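Local structure of probable fumarate reductase Ifc3 (Shewanella frigidimarina, 1QO8) at residues Ala319-Thr324 against Thr352-Val357; Trp356-Pro361 against His500-Val505. The protein catalyses the essentially unidirectional reduction of fumarate to succinate in vitro, using one FAD and four covalently bound haems c in each subunit. All blocks are in the same frame, centred on the assembly; numbering follows the deposited sequence.

In the fold
Contact 1 and contact 2 lie side by side in the FAD-binding part of the chain, their centres about 8 Å apart. Along the chain the order is helix 315-321, then the turn after strand 351-352, then strand 357-364, and much later strand 489-505. The two contacts share Trp-356 and Val-357. These residues meet Arg-322, just after helix 315-321, and also lie against strand 489-505. The segments also touch directly: Thr-352 N lies 2.7 Å from Gly-504 O, a probable hydrogen bond. Contact 1 borders the second subunit of the homodimer through Arg-322 and Trp-356. Contact 2 extends by strand pairing to His-500, which lies against FAD.

Contact 1 of 2, residues Ala319-Thr324 against Thr352-Val357; sequences AYYRPT and TDIDWV
Arg-322 and Asp-355 form the charged part of this contact. NH1 of Arg-322 makes a salt bridge to OD2 of Asp-355 at 3.2 Å, meeting the carboxylate from above its plane. The same NH1 has a weak bond to Tyr-321 O. The guanidinium also lies under a carbonyl: Asp-355 O sits 3.0 Å above its plane, over the centre, and is not hydrogen-bonded to it.

The cation-pi contact is with Trp-356. NH2 of Arg-322 points end-on into the indole face, 3.3 Å from CD2 of Trp-356, with guanidinium and ring planes 89° apart. A bend at chi2 (-73°) turns the arginine chain toward the indole.

Three waters fill in the polar network. One links Tyr-321 O to Asp-355 OD2, one links Arg-322 NE to Val-357 O, and one links Arg-322 NH2 to Asp-355 OD2.

Apolar contact comes from Tyr-321 and Ile-354. CZ of Tyr-321 meets CG1 of Ile-354 at 3.6 Å, and CB of Tyr-321 meets CB of Asp-355. Leu-516 of the second subunit packs on both Arg-322 and Trp-356. The arrangement joins the C-terminal end of helix 315-321 to a type I beta turn, Asp-353 to Trp-356, beside the dimer interface.

Contact 2 of 2, residues Trp356-Pro361 against His500-Val505; sequences WVQAHP and HTMGGV. With FAD (flavin-adenine dinucleotide), chain G.
This is an antiparallel strand pairing inside the mixed sheet of the FAD-binding domain, where strand 357-364 runs beside strand 489-505. Gln-358 and His-500 form a hydrogen-bonded pair. Gln-358 N donates to His-500 O at 2.9 Å, nearly in line with the carbonyl, and His-500 N donates back to Gln-358 O at 3.0 Å. Beyond this pair the regular register is lost at Met-502, but the chains stay close, and Gly-503 N makes a weak hydrogen bond of 3.3 Å to Trp-356 O.

Side chains of Gln-358 and His-500 lie on the same face. OE1 of Gln-358 comes 3.6 Å from CB of His-500, while its NE2 is hydrogen-bonded to Asn-538 OD1 and Arg-539 O. Val-357 and Thr-501 put their side chains on the other face, side by side, and Thr-501 OG1 bonds to Tyr-311 N.

Met-502 folds back over the neighbouring strand. Bends at chi2 (67°) and chi3 (68°) bring its CE to 3.4 Å from Gln-358 N, with SD and CE both against CB of Gln-358. CE also lies near CB of Trp-356. Shortening Met-502 to an alanine is likely to open a gap beside Gln-358 CB and to remove a methyl that lies near Trp-356 CB.

His-360, on the same strand as Gln-358, probably binds succinate. The pairing places His-500 in the flavin pocket. His-500 extends toward the cofactor with CG anti to its amide nitrogen (chi1 180°), and the ribityl oxygen O3' of FAD lies in the plane of its ring, at the edge, 3.0 Å from His-500 CE1.

Contact 1 of 2, residues Ala319-Thr324 against Thr352-Val357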
# COMPACT_ATOMS: atom_id res chain seq x y z
N ALA A 319 -3.40 9.31 -4.05
CA ALA A 319 -4.29 9.67 -2.98
C ALA A 319 -4.44 8.48 -2.00
O ALA A 319 -4.37 8.72 -0.80
CB ALA A 319 -5.68 10.08 -3.47
N TYR A 320 -4.39 7.23 -2.46
CA TYR A 320 -4.47 6.11 -1.56
C TYR A 320 -3.22 5.81 -0.75
O TYR A 320 -3.26 5.43 0.43
CB TYR A 320 -4.87 4.81 -2.30
CG TYR A 320 -5.58 3.96 -1.22
CD1 TYR A 320 -6.88 4.25 -0.80
CD2 TYR A 320 -4.86 2.96 -0.63
CE1 TYR A 320 -7.47 3.48 0.22
CE2 TYR A 320 -5.45 2.18 0.37
CZ TYR A 320 -6.75 2.43 0.76
OH TYR A 320 -7.26 1.66 1.76
N TYR A 321 -2.06 5.91 -1.36
CA TYR A 321 -0.79 5.57 -0.74
C TYR A 321 -0.25 6.79 -0.00
O TYR A 321 0.45 6.66 1.00
CB TYR A 321 0.20 5.09 -1.80
CG TYR A 321 -0.10 3.78 -2.50
CD1 TYR A 321 -0.53 2.70 -1.71
CD2 TYR A 321 -0.02 3.58 -3.87
CE1 TYR A 321 -0.79 1.47 -2.28
CE2 TYR A 321 -0.30 2.34 -4.44
CZ TYR A 321 -0.70 1.28 -3.64
OH TYR A 321 -0.97 0.05 -4.14
N ARG A 322 -0.47 8.01 -0.53
CA ARG A 322 0.20 9.20 -0.03
C ARG A 322 -0.76 10.38 -0.14
O ARG A 322 -0.54 11.32 -0.92
CB ARG A 322 1.47 9.56 -0.86
CG ARG A 322 2.68 8.68 -0.58
CD ARG A 322 3.23 9.09 0.83
NE ARG A 322 4.41 8.28 1.14
CZ ARG A 322 4.29 7.08 1.76
NH1 ARG A 322 3.07 6.68 2.09
NH2 ARG A 322 5.38 6.37 2.03
N PRO A 323 -1.87 10.39 0.61
CA PRO A 323 -2.80 11.45 0.61
C PRO A 323 -2.30 12.84 0.89
O PRO A 323 -2.92 13.72 0.31
CB PRO A 323 -3.91 11.07 1.65
CG PRO A 323 -3.15 10.20 2.57
CD PRO A 323 -2.11 9.47 1.77
N THR A 324 -1.18 13.09 1.54
CA THR A 324 -0.72 14.42 1.84
C THR A 324 0.02 14.98 0.60
O THR A 324 0.32 16.16 0.62
CB THR A 324 0.24 14.57 3.03
OG1 THR A 324 1.36 13.68 2.96
CG2 THR A 324 -0.56 14.33 4.28
N THR A 352 6.74 -4.28 -3.34
CA THR A 352 7.86 -3.92 -2.42
C THR A 352 7.78 -2.42 -2.14
O THR A 352 7.76 -1.60 -3.12
CB THR A 352 9.23 -4.27 -3.02
OG1 THR A 352 9.39 -5.67 -3.22
CG2 THR A 352 10.42 -3.83 -2.16
N ASP A 353 7.81 -2.00 -0.88
CA ASP A 353 7.73 -0.58 -0.55
C ASP A 353 6.70 0.16 -1.38
O ASP A 353 6.96 1.32 -1.85
CB ASP A 353 9.11 0.14 -0.71
CG ASP A 353 10.27 -0.54 -0.02
OD1 ASP A 353 10.05 -1.06 1.12
OD2 ASP A 353 11.42 -0.61 -0.52
N ILE A 354 5.46 -0.35 -1.49
CA ILE A 354 4.59 0.02 -2.61
C ILE A 354 4.22 1.49 -2.56
O ILE A 354 4.05 2.25 -3.54
CB ILE A 354 3.34 -0.86 -2.63
CG1 ILE A 354 2.39 -0.59 -3.80
CG2 ILE A 354 2.57 -0.70 -1.31
CD1 ILE A 354 2.99 -0.91 -5.18
N ASP A 355 4.15 2.01 -1.33
CA ASP A 355 3.57 3.34 -1.11
C ASP A 355 4.64 4.45 -1.10
O ASP A 355 4.24 5.61 -0.91
CB ASP A 355 2.70 3.37 0.13
CG ASP A 355 3.27 2.96 1.46
OD1 ASP A 355 4.19 2.12 1.48
OD2 ASP A 355 2.79 3.49 2.48
N TRP A 356 5.87 4.21 -1.47
CA TRP A 356 6.98 5.17 -1.28
C TRP A 356 7.11 6.05 -2.54
O TRP A 356 7.32 5.47 -3.62
CB TRP A 356 8.31 4.52 -0.85
CG TRP A 356 8.20 4.26 0.64
CD1 TRP A 356 7.77 3.11 1.24
CD2 TRP A 356 8.46 5.17 1.69
NE1 TRP A 356 7.74 3.23 2.61
CE2 TRP A 356 8.15 4.51 2.90
CE3 TRP A 356 8.88 6.50 1.72
CZ2 TRP A 356 8.27 5.14 4.15
CZ3 TRP A 356 8.97 7.14 2.95
CH2 TRP A 356 8.72 6.44 4.14
N VAL A 357 6.70 7.31 -2.41
CA VAL A 357 6.63 8.28 -3.50
C VAL A 357 7.53 9.51 -3.22
O VAL A 357 7.66 10.12 -2.15
CB VAL A 357 5.18 8.73 -3.74
CG1 VAL A 357 5.03 9.74 -4.88
CG2 VAL A 357 4.29 7.48 -3.97
O HOH W 1 0.23 4.39 2.64
O HOH W 2 6.80 9.06 0.31
O HOH W 3 5.04 4.12 3.82

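Contact 2 of 2, residues Trp356-Pro361 against His500-Val505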
# COMPACT_ATOMS: atom_id res chain seq x y z
N TRP A 356 5.87 4.21 -1.47
CA TRP A 356 6.98 5.17 -1.28
C TRP A 356 7.11 6.05 -2.54
O TRP A 356 7.32 5.47 -3.62
CB TRP A 356 8.31 4.52 -0.85
CG TRP A 356 8.20 4.26 0.64
CD1 TRP A 356 7.77 3.11 1.24
CD2 TRP A 356 8.46 5.17 1.69
NE1 TRP A 356 7.74 3.23 2.61
CE2 TRP A 356 8.15 4.51 2.90
CE3 TRP A 356 8.88 6.50 1.72
CZ2 TRP A 356 8.27 5.14 4.15
CZ3 TRP A 356 8.97 7.14 2.95
CH2 TRP A 356 8.72 6.44 4.14
N VAL A 357 6.70 7.31 -2.41
CA VAL A 357 6.63 8.28 -3.50
C VAL A 357 7.53 9.51 -3.22
O VAL A 357 7.66 10.12 -2.15
CB VAL A 357 5.18 8.73 -3.74
CG1 VAL A 357 5.03 9.74 -4.88
CG2 VAL A 357 4.29 7.48 -3.97
N GLN A 358 8.41 9.69 -4.23
CA GLN A 358 9.38 10.81 -4.19
C GLN A 358 8.79 11.96 -4.99
O GLN A 358 8.22 11.80 -6.07
CB GLN A 358 10.75 10.46 -4.68
CG GLN A 358 11.69 11.68 -4.86
CD GLN A 358 12.87 11.10 -5.60
OE1 GLN A 358 12.83 10.92 -6.81
NE2 GLN A 358 13.90 10.75 -4.84
N ALA A 359 8.99 13.13 -4.36
CA ALA A 359 8.52 14.35 -5.03
C ALA A 359 9.62 15.37 -5.23
O ALA A 359 10.58 15.35 -4.50
CB ALA A 359 7.51 15.04 -4.11
N HIS A 360 9.30 16.46 -5.91
CA HIS A 360 10.29 17.53 -6.11
C HIS A 360 9.57 18.77 -5.64
O HIS A 360 8.43 19.00 -5.96
CB HIS A 360 10.75 17.56 -7.57
CG HIS A 360 11.70 18.69 -7.83
ND1 HIS A 360 13.04 18.53 -8.04
CD2 HIS A 360 11.47 20.02 -7.93
CE1 HIS A 360 13.62 19.71 -8.22
NE2 HIS A 360 12.66 20.59 -8.22
N PRO A 361 10.22 19.62 -4.84
CA PRO A 361 9.63 20.81 -4.35
C PRO A 361 9.09 21.86 -5.24
O PRO A 361 8.15 22.56 -4.86
CB PRO A 361 10.66 21.39 -3.34
CG PRO A 361 11.90 20.68 -3.66
CD PRO A 361 11.66 19.41 -4.46
N HIS A 500 8.73 10.40 -8.73
CA HIS A 500 9.26 9.06 -9.07
C HIS A 500 8.53 8.18 -8.05
O HIS A 500 8.44 8.57 -6.88
CB HIS A 500 10.75 8.92 -8.91
CG HIS A 500 11.30 7.55 -9.25
ND1 HIS A 500 11.69 7.20 -10.48
CD2 HIS A 500 11.48 6.44 -8.41
CE1 HIS A 500 12.19 5.94 -10.48
NE2 HIS A 500 12.01 5.45 -9.27
N THR A 501 8.02 7.01 -8.43
CA THR A 501 7.52 6.10 -7.41
C THR A 501 8.44 4.93 -7.19
O THR A 501 8.45 4.02 -8.00
CB THR A 501 6.10 5.59 -7.83
OG1 THR A 501 6.16 4.99 -9.12
CG2 THR A 501 5.22 6.80 -7.98
N MET A 502 9.26 4.95 -6.14
CA MET A 502 10.19 3.92 -5.81
C MET A 502 9.46 2.59 -5.55
O MET A 502 10.13 1.57 -5.80
CB MET A 502 10.94 4.13 -4.44
CG MET A 502 11.99 5.29 -4.43
SD MET A 502 11.43 6.99 -4.59
CE MET A 502 10.55 7.33 -3.06
N GLY A 503 8.26 2.57 -5.00
CA GLY A 503 7.66 1.30 -4.72
C GLY A 503 7.11 0.68 -6.02
O GLY A 503 6.96 1.40 -7.04
N GLY A 504 6.86 -0.61 -5.98
CA GLY A 504 6.23 -1.22 -7.17
C GLY A 504 6.12 -2.74 -6.91
O GLY A 504 6.15 -3.19 -5.78
N VAL A 505 6.16 -3.47 -7.96
CA VAL A 505 6.02 -4.96 -8.03
C VAL A 505 7.22 -5.55 -7.38
O VAL A 505 8.36 -5.11 -7.63
CB VAL A 505 5.84 -5.09 -9.54
CG1 VAL A 505 6.97 -5.76 -10.33
CG2 VAL A 505 4.42 -5.33 -9.91
PA FAD G . 9.11 4.72 -18.54
O1A FAD G . 10.26 5.35 -19.26
O2A FAD G . 8.10 5.48 -18.03
O5B FAD G . 8.33 4.06 -19.73
C5B FAD G . 7.18 3.13 -19.53
C4B FAD G . 6.52 2.86 -20.98
O4B FAD G . 5.38 1.92 -20.66
C3B FAD G . 5.78 4.14 -21.50
O3B FAD G . 6.15 4.68 -22.69
C2B FAD G . 4.26 3.89 -21.17
O2B FAD G . 3.32 4.49 -22.10
C1B FAD G . 4.20 2.42 -21.40
N9A FAD G . 3.09 1.77 -20.70
C8A FAD G . 2.57 2.06 -19.46
N7A FAD G . 1.51 1.35 -19.20
C5A FAD G . 1.30 0.55 -20.31
C6A FAD G . 0.24 -0.39 -20.68
N6A FAD G . -0.77 -0.69 -19.91
N1A FAD G . 0.42 -1.00 -21.88
C2A FAD G . 1.42 -0.65 -22.76
N3A FAD G . 2.42 0.22 -22.51
C4A FAD G . 2.27 0.79 -21.28
N1 FAD G . 16.32 9.11 -13.17
C2 FAD G . 17.62 8.99 -13.26
O2 FAD G . 18.30 8.11 -12.84
N3 FAD G . 18.43 9.97 -13.91
C4 FAD G . 17.75 11.04 -14.46
O4 FAD G . 18.37 11.92 -14.99
C4X FAD G . 16.30 11.18 -14.30
N5 FAD G . 15.66 12.25 -14.78
C5X FAD G . 14.32 12.35 -14.70
C6 FAD G . 13.71 13.50 -15.24
C7 FAD G . 12.35 13.63 -15.19
C7M FAD G . 11.63 14.82 -15.74
C8 FAD G . 11.58 12.55 -14.61
C8M FAD G . 10.08 12.65 -14.62
C9 FAD G . 12.16 11.42 -14.12
C9A FAD G . 13.53 11.28 -14.14
N10 FAD G . 14.25 10.18 -13.63
C10 FAD G . 15.59 10.10 -13.69
C1' FAD G . 13.54 8.88 -13.38
C2' FAD G . 13.79 7.89 -14.56
O2' FAD G . 13.71 8.80 -15.71
C3' FAD G . 12.51 7.03 -14.66
O3' FAD G . 12.30 6.31 -13.44
C4' FAD G . 12.87 5.81 -15.58
O4' FAD G . 13.07 6.43 -16.89
C5' FAD G . 11.56 4.95 -15.67
O5' FAD G . 11.84 4.02 -16.89
P FAD G . 10.89 2.87 -17.29
O1P FAD G . 11.57 2.22 -18.48
O2P FAD G . 10.70 2.18 -16.10
O3P FAD G . 9.64 3.56 -17.55